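Local atomic coordinates of L-threonine 3-dehydrogenase (Clostridioides difficile, PDB entry 7OL1), a protein that probably catalyses the NAD-dependent oxidation of the hydroxyl group of L-threonine to give 2-amino-3-ketobutyrate. Residues A[135-144]-A[157-168]; A[183-191]-A[251-262]. All blocks are in the same frame, centred on the assembly; numbering follows the deposited sequence.

Contact 1 (A[135-144]-A[157-168]); sequences TPSSIAAFGE and QRPNTMYGVTKV
Ser138, Tyr163 and Lys167 probably correspond to the Ser/Thr-Tyr-Lys triad of short-chain dehydrogenases, with the tyrosine and lysine in a Tyr-x-x-x-Lys sequence, and the contact sets the end of strand 132-138 against the start of helix 162-181. Tyr163 swings its ring toward the strand with CG anti to the backbone N (chi1 177°). Tyr163 OH lies 3.7 Å from Ser138 CB, while the methyl of Ala140 meets the same ring obliquely, its CB 3.8 Å from Tyr163 CD2. One turn later, Lys167 folds back along the strand, its chain bent at chi2 and chi3 (-56° and 90°). Lys167 CB rests 3.6 Å from Ser137 OG, a hydroxyl whose hydrogen bond goes to Glu171, and the chain then runs past Ser137 CA until NZ comes 3.6 Å from Pro136 O.

Backbones come close where the side chain is missing: Gly164 lets the helix approach the 3-10 turn 139-141, and its CA makes a C-H...O contact with Ala140 O at 3.3 Å. The same carbonyl faces Pro159 CB. Beyond it, the CG2 branch of Val168 packs on Ala141 CB at 3.8 Å, and Gln157 CG slants across Phe142, 4.0 Å from its CD1. The amide end of Gln157 is engaged elsewhere, through NE2 with Glu171 and through OE1 with Arg158 of the second subunit. Thr161 N-caps the helix, its OG1 accepting from Gly164 N at 3.0 Å. Glu105 OE2 accepts a hydrogen bond from Met162 N at the same end. A strand end, a tight turn and a helix start bearing Tyr-x-x-x-Lys are together characteristic of the extended short-chain dehydrogenase/reductases, where this region probably borders the active site.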
loop_
_atom_site.group_PDB
_atom_site.type_symbol
_atom_site.label_atom_id
_atom_site.label_comp_id
_atom_site.label_asym_id
_atom_site.label_seq_id
_atom_site.Cartn_x
_atom_site.Cartn_y
_atom_site.Cartn_z
ATOM N N THR A 135 -12.181 -8.237 5.109
ATOM C CA THR A 135 -11.422 -8.384 3.854
ATOM C C THR A 135 -10.318 -9.418 4.043
ATOM O O THR A 135 -9.472 -9.279 4.905
ATOM C CB THR A 135 -10.696 -7.085 3.510
ATOM O OG1 THR A 135 -11.452 -5.995 4.047
ATOM C CG2 THR A 135 -10.417 -6.975 2.028
ATOM N N PRO A 136 -10.254 -10.469 3.218
ATOM C CA PRO A 136 -9.131 -11.382 3.247
ATOM C C PRO A 136 -7.936 -10.745 2.546
ATOM O O PRO A 136 -8.159 -9.970 1.676
ATOM C CB PRO A 136 -9.614 -12.593 2.454
ATOM C CG PRO A 136 -10.648 -12.042 1.501
ATOM C CD PRO A 136 -11.231 -10.815 2.176
ATOM N N SER A 137 -6.739 -11.050 3.046
ATOM C CA SER A 137 -5.406 -10.688 2.509
ATOM C C SER A 137 -4.686 -11.995 2.215
ATOM O O SER A 137 -5.389 -12.997 2.159
ATOM C CB SER A 137 -4.656 -9.816 3.463
ATOM O OG SER A 137 -3.495 -9.302 2.838
ATOM N N SER A 138 -3.371 -12.007 2.017
ATOM C CA SER A 138 -2.666 -13.203 1.468
ATOM C C SER A 138 -1.188 -13.187 1.864
ATOM O O SER A 138 -0.615 -12.070 2.006
ATOM C CB SER A 138 -2.811 -13.230 -0.061
ATOM O OG SER A 138 -2.234 -14.388 -0.665
ATOM N N ILE A 139 -0.575 -14.371 1.919
ATOM C CA ILE A 139 0.910 -14.533 1.898
ATOM C C ILE A 139 1.484 -13.649 0.793
ATOM O O ILE A 139 2.681 -13.286 0.909
ATOM C CB ILE A 139 1.358 -15.992 1.701
ATOM C CG1 ILE A 139 0.321 -16.807 0.914
ATOM C CG2 ILE A 139 1.687 -16.613 3.043
ATOM C CD1 ILE A 139 0.805 -18.167 0.408
ATOM N N ALA A 140 0.682 -13.320 -0.232
ATOM C CA ALA A 140 1.142 -12.565 -1.423
ATOM C C ALA A 140 1.495 -11.122 -1.037
ATOM O O ALA A 140 2.267 -10.465 -1.792
ATOM C CB ALA A 140 0.115 -12.649 -2.514
ATOM N N ALA A 141 1.048 -10.685 0.140
ATOM C CA ALA A 141 1.336 -9.349 0.711
ATOM C C ALA A 141 2.738 -9.284 1.317
ATOM O O ALA A 141 2.962 -8.324 2.070
ATOM C CB ALA A 141 0.330 -9.046 1.792
ATOM N N PHE A 142 3.583 -10.302 1.100
ATOM C CA PHE A 142 4.995 -10.396 1.566
ATOM C C PHE A 142 5.954 -10.464 0.351
ATOM O O PHE A 142 5.632 -11.178 -0.648
ATOM C CB PHE A 142 5.143 -11.605 2.493
ATOM C CG PHE A 142 4.486 -11.491 3.849
ATOM C CD1 PHE A 142 4.773 -10.444 4.698
ATOM C CD2 PHE A 142 3.620 -12.472 4.309
ATOM C CE1 PHE A 142 4.167 -10.356 5.942
ATOM C CE2 PHE A 142 3.007 -12.380 5.549
ATOM C CZ PHE A 142 3.271 -11.313 6.362
ATOM N N GLY A 143 7.117 -9.786 0.457
ATOM C CA GLY A 143 8.185 -9.695 -0.571
ATOM C C GLY A 143 9.287 -10.756 -0.470
ATOM O O GLY A 143 9.120 -11.739 0.285
ATOM N N GLU A 144 10.381 -10.576 -1.228
ATOM C CA GLU A 144 11.491 -11.567 -1.361
ATOM C C GLU A 144 12.336 -11.528 -0.098
ATOM O O GLU A 144 12.792 -12.604 0.301
ATOM C CB GLU A 144 12.386 -11.315 -2.576
ATOM C CG GLU A 144 12.175 -12.337 -3.690
ATOM C CD GLU A 144 12.256 -11.774 -5.105
ATOM O OE1 GLU A 144 13.189 -10.983 -5.370
ATOM O OE2 GLU A 144 11.374 -12.108 -5.937
ATOM N N GLN A 157 6.808 -5.614 4.011
ATOM C CA GLN A 157 5.766 -5.906 2.989
ATOM C C GLN A 157 6.064 -5.067 1.741
ATOM O O GLN A 157 5.581 -3.863 1.653
ATOM C CB GLN A 157 4.374 -5.608 3.560
ATOM C CG GLN A 157 3.957 -6.566 4.671
ATOM C CD GLN A 157 2.650 -6.181 5.318
ATOM O OE1 GLN A 157 2.553 -5.193 6.058
ATOM N NE2 GLN A 157 1.636 -6.995 5.075
ATOM N N ARG A 158 6.882 -5.648 0.854
ATOM C CA ARG A 158 7.222 -5.075 -0.475
ATOM C C ARG A 158 7.090 -6.143 -1.558
ATOM O O ARG A 158 8.089 -6.540 -2.155
ATOM C CB ARG A 158 8.642 -4.508 -0.492
ATOM C CG ARG A 158 8.946 -3.551 0.650
ATOM C CD ARG A 158 8.429 -2.138 0.485
ATOM N NE ARG A 158 8.728 -1.618 -0.841
ATOM C CZ ARG A 158 8.723 -0.332 -1.135
ATOM N NH1 ARG A 158 8.466 0.567 -0.193
ATOM N NH2 ARG A 158 8.999 0.055 -2.367
ATOM N N PRO A 159 5.858 -6.591 -1.914
ATOM C CA PRO A 159 5.682 -7.623 -2.938
ATOM C C PRO A 159 5.821 -7.006 -4.335
ATOM O O PRO A 159 5.684 -5.820 -4.476
ATOM C CB PRO A 159 4.279 -8.140 -2.616
ATOM C CG PRO A 159 3.560 -6.886 -2.198
ATOM C CD PRO A 159 4.574 -6.078 -1.415
ATOM N N ASN A 160 6.129 -7.844 -5.319
ATOM C CA ASN A 160 6.465 -7.464 -6.720
ATOM C C ASN A 160 5.356 -7.955 -7.673
ATOM O O ASN A 160 5.540 -7.829 -8.901
ATOM C CB ASN A 160 7.820 -8.067 -7.123
ATOM C CG ASN A 160 7.842 -9.590 -7.055
ATOM O OD1 ASN A 160 7.120 -10.227 -6.284
ATOM N ND2 ASN A 160 8.679 -10.211 -7.862
ATOM N N THR A 161 4.287 -8.567 -7.144
ATOM C CA THR A 161 3.041 -8.945 -7.875
ATOM C C THR A 161 1.972 -7.857 -7.672
ATOM O O THR A 161 1.967 -7.210 -6.572
ATOM C CB THR A 161 2.484 -10.284 -7.382
ATOM O OG1 THR A 161 2.002 -10.130 -6.046
ATOM C CG2 THR A 161 3.505 -11.399 -7.410
ATOM N N MET A 162 1.095 -7.645 -8.667
ATOM C CA MET A 162 0.009 -6.627 -8.566
ATOM C C MET A 162 -0.974 -7.111 -7.506
ATOM O O MET A 162 -1.416 -6.272 -6.705
ATOM C CB MET A 162 -0.714 -6.395 -9.897
ATOM C CG MET A 162 -1.977 -5.536 -9.805
ATOM S SD MET A 162 -1.704 -3.827 -9.290
ATOM C CE MET A 162 -0.923 -3.145 -10.750
ATOM N N TYR A 163 -1.270 -8.416 -7.460
ATOM C CA TYR A 163 -2.177 -8.959 -6.416
ATOM C C TYR A 163 -1.633 -8.551 -5.040
ATOM O O TYR A 163 -2.370 -7.905 -4.243
ATOM C CB TYR A 163 -2.359 -10.470 -6.525
ATOM C CG TYR A 163 -3.223 -11.047 -5.435
ATOM C CD1 TYR A 163 -4.375 -10.409 -5.036
ATOM C CD2 TYR A 163 -2.890 -12.224 -4.788
ATOM C CE1 TYR A 163 -5.167 -10.915 -4.022
ATOM C CE2 TYR A 163 -3.684 -12.758 -3.786
ATOM C CZ TYR A 163 -4.823 -12.091 -3.403
ATOM O OH TYR A 163 -5.632 -12.563 -2.436
ATOM N N GLY A 164 -0.356 -8.858 -4.783
ATOM C CA GLY A 164 0.299 -8.509 -3.508
ATOM C C GLY A 164 0.194 -7.027 -3.209
ATOM O O GLY A 164 -0.182 -6.629 -2.094
ATOM N N VAL A 165 0.503 -6.197 -4.177
ATOM C CA VAL A 165 0.434 -4.733 -3.936
ATOM C C VAL A 165 -0.980 -4.354 -3.486
ATOM O O VAL A 165 -1.098 -3.449 -2.651
ATOM C CB VAL A 165 0.825 -3.994 -5.217
ATOM C CG1 VAL A 165 0.476 -2.507 -5.157
ATOM C CG2 VAL A 165 2.291 -4.244 -5.527
ATOM N N THR A 166 -2.018 -4.961 -4.076
ATOM C CA THR A 166 -3.417 -4.573 -3.788
ATOM C C THR A 166 -3.703 -5.003 -2.344
ATOM O O THR A 166 -4.302 -4.193 -1.618
ATOM C CB THR A 166 -4.435 -5.073 -4.828
ATOM O OG1 THR A 166 -4.550 -6.491 -4.886
ATOM C CG2 THR A 166 -4.125 -4.610 -6.231
ATOM N N LYS A 167 -3.187 -6.157 -1.910
ATOM C CA LYS A 167 -3.393 -6.694 -0.534
ATOM C C LYS A 167 -2.671 -5.817 0.519
ATOM O O LYS A 167 -3.284 -5.473 1.600
ATOM C CB LYS A 167 -3.026 -8.176 -0.544
ATOM C CG LYS A 167 -4.000 -9.042 -1.340
ATOM C CD LYS A 167 -5.473 -8.936 -0.895
ATOM C CE LYS A 167 -6.302 -7.863 -1.597
ATOM N NZ LYS A 167 -7.598 -7.605 -0.925
ATOM N N VAL A 168 -1.482 -5.320 0.218
ATOM C CA VAL A 168 -0.825 -4.414 1.193
ATOM C C VAL A 168 -1.592 -3.101 1.246
ATOM O O VAL A 168 -1.827 -2.619 2.359
ATOM C CB VAL A 168 0.658 -4.174 0.873
ATOM C CG1 VAL A 168 1.240 -3.153 1.839
ATOM C CG2 VAL A 168 1.420 -5.483 0.862
HETATM O O HOH W 1 9.638 -9.016 -3.819
#

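Contact 2 (A[183-191]-A[251-262]); sequences VDTRGVRFP and ADKLIHRNAFNI
Asp184 turns CG anti to its own nitrogen (chi1 -179°) and Arg257 kinks at chi3 (125°), which brings Arg257 NH2 to 2.6 Å from Asp184 OD1 in a salt bridge, carboxylate and guanidinium standing nearly perpendicular. That oxygen takes three N-H groups: Arg186 NE on its syn lone pair, Arg186 NH2 on the same side but tilted from the carboxylate plane, and Arg257 NH2 on the anti side, also tilted. Arg257 NE also donates to Thr185 O at 3.1 Å, in the carbonyl plane, which pins the guanidinium's rotation. Leu254 CD1 lies over one face of the Arg186 guanidinium, 3.4 Å from CZ, while Arg186 NH1 is bound to Leu246 O and Ala249 O. Asn258 ND2 reaches Thr185 OG1 at 2.7 Å.

Further on, strand 260-261 joins strand 184-194 in parallel, extending the Rossmann-type sheet: Phe260 N donates to Gly187 O (3.0 Å) and Phe260 O accepts from Arg189 N (2.9 Å). The peptide before Ala259 is cis, and Ala259 O sits over the centre of the Arg189 guanidinium. Arg189 NH1 donates to Asn261 OD1 (2.9 Å) from above the amide carbonyl plane, while NH2 salt-bridges Glu171. Ile262 CD1 packs against Val188 CB and, obliquely, the Phe190 ring, one face of which Val188 CG2 covers.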
loop_
_atom_site.group_PDB
_atom_site.type_symbol
_atom_site.label_atom_id
_atom_site.label_comp_id
_atom_site.label_asym_id
_atom_site.label_seq_id
_atom_site.Cartn_x
_atom_site.Cartn_y
_atom_site.Cartn_z
ATOM N N VAL A 183 -14.523 2.205 11.940
ATOM C CA VAL A 183 -15.177 1.070 11.230
ATOM C C VAL A 183 -14.611 -0.243 11.797
ATOM O O VAL A 183 -13.377 -0.335 11.939
ATOM C CB VAL A 183 -14.947 1.173 9.711
ATOM C CG1 VAL A 183 -15.671 0.067 8.960
ATOM C CG2 VAL A 183 -15.339 2.540 9.168
ATOM N N ASP A 184 -15.453 -1.247 12.062
ATOM C CA ASP A 184 -14.964 -2.563 12.551
ATOM C C ASP A 184 -14.426 -3.321 11.329
ATOM O O ASP A 184 -15.072 -4.298 10.884
ATOM C CB ASP A 184 -15.969 -3.330 13.442
ATOM C CG ASP A 184 -15.451 -4.675 13.963
ATOM O OD1 ASP A 184 -14.228 -4.765 14.248
ATOM O OD2 ASP A 184 -16.237 -5.675 13.985
ATOM N N THR A 185 -13.200 -2.988 10.911
ATOM C CA THR A 185 -12.434 -3.766 9.899
ATOM C C THR A 185 -11.512 -4.823 10.548
ATOM O O THR A 185 -10.901 -4.568 11.630
ATOM C CB THR A 185 -11.679 -2.792 8.993
ATOM O OG1 THR A 185 -10.526 -2.282 9.664
ATOM C CG2 THR A 185 -12.586 -1.661 8.555
ATOM N N ARG A 186 -11.393 -5.969 9.882
ATOM C CA ARG A 186 -10.600 -7.136 10.314
ATOM C C ARG A 186 -10.293 -8.052 9.136
ATOM O O ARG A 186 -11.100 -8.079 8.192
ATOM C CB ARG A 186 -11.396 -7.997 11.297
ATOM C CG ARG A 186 -11.818 -7.263 12.563
ATOM C CD ARG A 186 -12.628 -8.192 13.428
ATOM N NE ARG A 186 -13.309 -7.430 14.466
ATOM C CZ ARG A 186 -13.748 -7.941 15.623
ATOM N NH1 ARG A 186 -13.616 -9.232 15.916
ATOM N NH2 ARG A 186 -14.333 -7.135 16.482
ATOM N N GLY A 187 -9.229 -8.855 9.222
ATOM C CA GLY A 187 -8.919 -9.786 8.126
ATOM C C GLY A 187 -7.827 -10.767 8.458
ATOM O O GLY A 187 -7.171 -10.617 9.470
ATOM N N VAL A 188 -7.605 -11.722 7.572
ATOM C CA VAL A 188 -6.557 -12.747 7.759
ATOM C C VAL A 188 -5.759 -12.801 6.470
ATOM O O VAL A 188 -6.325 -12.494 5.434
ATOM C CB VAL A 188 -7.173 -14.107 8.108
ATOM C CG1 VAL A 188 -7.958 -14.040 9.411
ATOM C CG2 VAL A 188 -8.028 -14.636 6.971
ATOM N N ARG A 189 -4.478 -13.134 6.579
ATOM C CA ARG A 189 -3.616 -13.498 5.441
ATOM C C ARG A 189 -3.719 -15.009 5.272
ATOM O O ARG A 189 -3.054 -15.750 5.988
ATOM C CB ARG A 189 -2.180 -13.022 5.665
ATOM C CG ARG A 189 -2.059 -11.594 6.177
ATOM C CD ARG A 189 -0.620 -11.119 6.048
ATOM N NE ARG A 189 -0.465 -9.726 6.418
ATOM C CZ ARG A 189 0.099 -9.270 7.524
ATOM N NH1 ARG A 189 0.614 -10.095 8.427
ATOM N NH2 ARG A 189 0.176 -7.963 7.700
ATOM N N PHE A 190 -4.563 -15.444 4.360
ATOM C CA PHE A 190 -4.667 -16.866 3.978
ATOM C C PHE A 190 -3.391 -17.310 3.277
ATOM O O PHE A 190 -2.830 -16.634 2.406
ATOM C CB PHE A 190 -5.878 -17.128 3.083
ATOM C CG PHE A 190 -7.191 -16.991 3.792
ATOM C CD1 PHE A 190 -7.537 -17.867 4.799
ATOM C CD2 PHE A 190 -8.065 -15.967 3.471
ATOM C CE1 PHE A 190 -8.743 -17.731 5.469
ATOM C CE2 PHE A 190 -9.270 -15.834 4.141
ATOM C CZ PHE A 190 -9.613 -16.724 5.127
ATOM N N PRO A 191 -2.943 -18.518 3.631
ATOM C CA PRO A 191 -1.990 -19.246 2.815
ATOM C C PRO A 191 -2.713 -19.981 1.694
ATOM O O PRO A 191 -3.891 -19.773 1.533
ATOM C CB PRO A 191 -1.471 -20.281 3.814
ATOM C CG PRO A 191 -2.680 -20.603 4.671
ATOM C CD PRO A 191 -3.360 -19.260 4.834
ATOM N N ALA A 251 -13.778 -7.358 20.452
ATOM C CA ALA A 251 -13.050 -6.181 19.916
ATOM C C ALA A 251 -11.775 -5.883 20.706
ATOM O O ALA A 251 -10.740 -5.695 20.066
ATOM C CB ALA A 251 -13.952 -4.967 19.945
ATOM N N ASP A 252 -11.895 -5.833 22.037
ATOM C CA ASP A 252 -10.959 -5.206 23.016
ATOM C C ASP A 252 -9.588 -5.909 23.051
ATOM O O ASP A 252 -8.636 -5.248 23.443
ATOM C CB ASP A 252 -11.583 -5.138 24.423
ATOM C CG ASP A 252 -12.178 -6.439 24.976
ATOM O OD1 ASP A 252 -12.758 -7.222 24.187
ATOM O OD2 ASP A 252 -12.096 -6.652 26.201
ATOM N N LYS A 253 -9.452 -7.176 22.656
ATOM C CA LYS A 253 -8.145 -7.897 22.695
ATOM C C LYS A 253 -7.439 -7.820 21.333
ATOM O O LYS A 253 -6.407 -8.515 21.153
ATOM C CB LYS A 253 -8.342 -9.358 23.117
ATOM C CG LYS A 253 -9.266 -9.560 24.312
ATOM C CD LYS A 253 -8.756 -10.519 25.354
ATOM C CE LYS A 253 -8.493 -9.825 26.675
ATOM N NZ LYS A 253 -7.597 -10.642 27.524
ATOM N N LEU A 254 -7.962 -7.026 20.394
ATOM C CA LEU A 254 -7.405 -6.931 19.012
ATOM C C LEU A 254 -6.330 -5.847 18.989
ATOM O O LEU A 254 -6.668 -4.687 19.198
ATOM C CB LEU A 254 -8.523 -6.616 18.017
ATOM C CG LEU A 254 -9.496 -7.759 17.757
ATOM C CD1 LEU A 254 -10.595 -7.327 16.801
ATOM C CD2 LEU A 254 -8.777 -8.992 17.223
ATOM N N ILE A 255 -5.075 -6.211 18.804
ATOM C CA ILE A 255 -4.008 -5.183 18.715
ATOM C C ILE A 255 -3.808 -4.870 17.233
ATOM O O ILE A 255 -3.760 -3.682 16.887
ATOM C CB ILE A 255 -2.726 -5.656 19.428
ATOM C CG1 ILE A 255 -2.925 -5.645 20.950
ATOM C CG2 ILE A 255 -1.525 -4.815 18.991
ATOM C CD1 ILE A 255 -2.523 -6.935 21.644
ATOM N N HIS A 256 -3.656 -5.923 16.441
ATOM C CA HIS A 256 -3.733 -5.952 14.958
ATOM C C HIS A 256 -5.182 -6.154 14.477
ATOM O O HIS A 256 -6.050 -6.609 15.252
ATOM C CB HIS A 256 -2.838 -7.077 14.440
ATOM C CG HIS A 256 -1.455 -7.035 14.994
ATOM N ND1 HIS A 256 -1.115 -7.680 16.152
ATOM C CD2 HIS A 256 -0.344 -6.400 14.570
ATOM C CE1 HIS A 256 0.155 -7.472 16.402
ATOM N NE2 HIS A 256 0.649 -6.681 15.456
ATOM N N ARG A 257 -5.440 -5.821 13.218
ATOM C CA ARG A 257 -6.790 -5.933 12.613
ATOM C C ARG A 257 -6.618 -6.419 11.173
ATOM O O ARG A 257 -7.124 -7.529 10.863
ATOM C CB ARG A 257 -7.539 -4.607 12.754
ATOM C CG ARG A 257 -8.367 -4.494 14.031
ATOM C CD ARG A 257 -9.065 -3.154 14.258
ATOM N NE ARG A 257 -10.482 -3.442 14.451
ATOM C CZ ARG A 257 -11.093 -3.364 15.605
ATOM N NH1 ARG A 257 -10.430 -2.958 16.669
ATOM N NH2 ARG A 257 -12.366 -3.664 15.704
ATOM N N ASN A 258 -5.898 -5.674 10.323
ATOM C CA ASN A 258 -5.831 -6.019 8.878
ATOM C C ASN A 258 -4.371 -6.172 8.499
ATOM O O ASN A 258 -3.687 -5.158 8.374
ATOM C CB ASN A 258 -6.558 -4.971 8.013
ATOM C CG ASN A 258 -8.047 -4.856 8.300
ATOM O OD1 ASN A 258 -8.837 -5.661 7.780
ATOM N ND2 ASN A 258 -8.432 -3.861 9.100
ATOM N N ALA A 259 -3.874 -7.406 8.352
ATOM C CA ALA A 259 -4.578 -8.654 8.599
ATOM C C ALA A 259 -3.655 -9.661 9.302
ATOM O O ALA A 259 -2.423 -9.618 9.096
ATOM C CB ALA A 259 -5.030 -9.256 7.288
ATOM N N PHE A 260 -4.257 -10.635 9.973
ATOM C CA PHE A 260 -3.572 -11.571 10.893
ATOM C C PHE A 260 -2.989 -12.706 10.083
ATOM O O PHE A 260 -3.767 -13.301 9.359
ATOM C CB PHE A 260 -4.552 -12.177 11.892
ATOM C CG PHE A 260 -4.950 -11.284 13.034
ATOM C CD1 PHE A 260 -4.203 -11.260 14.192
ATOM C CD2 PHE A 260 -6.114 -10.545 13.003
ATOM C CE1 PHE A 260 -4.580 -10.475 15.276
ATOM C CE2 PHE A 260 -6.485 -9.751 14.082
ATOM C CZ PHE A 260 -5.710 -9.701 15.212
ATOM N N ASN A 261 -1.699 -13.007 10.240
ATOM C CA ASN A 261 -1.114 -14.286 9.779
ATOM C C ASN A 261 -1.909 -15.438 10.387
ATOM O O ASN A 261 -2.191 -15.410 11.623
ATOM C CB ASN A 261 0.306 -14.515 10.256
ATOM C CG ASN A 261 1.315 -13.582 9.660
ATOM O OD1 ASN A 261 1.053 -12.946 8.644
ATOM N ND2 ASN A 261 2.471 -13.530 10.303
ATOM N N ILE A 262 -2.243 -16.426 9.572
ATOM C CA ILE A 262 -2.771 -17.698 10.105
ATOM C C ILE A 262 -2.133 -18.794 9.284
ATOM O O ILE A 262 -1.703 -18.523 8.162
ATOM C CB ILE A 262 -4.303 -17.772 10.073
ATOM C CG1 ILE A 262 -4.857 -17.624 8.661
ATOM C CG2 ILE A 262 -4.931 -16.763 10.999
ATOM C CD1 ILE A 262 -6.332 -18.014 8.569
#

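In the fold
The centres of the two contacts lie about 16 Å apart, and they come in series along the chain: both segments of contact 1 precede those of contact 2, with helix 162-181 leading directly into strand 184-194. Strands 132-138 and 184-194 are parallel neighbours in the main sheet, where Ser137 N and Ile139 N probably bond to Val188 O and Phe190 O. Contact 1 packs the start of helix 162-181 against the end of strand 132-138 and the turn after it, while contact 2 adds strand 260-261 beside strand 184-194. Glu171, on helix 162-181, ties them together by binding Ser137 and Gln157 as well as Arg189. Both also reach the second subunit: Arg158 of one copy bonds to Asn258 O of the other, which couples this region to the dimer interface.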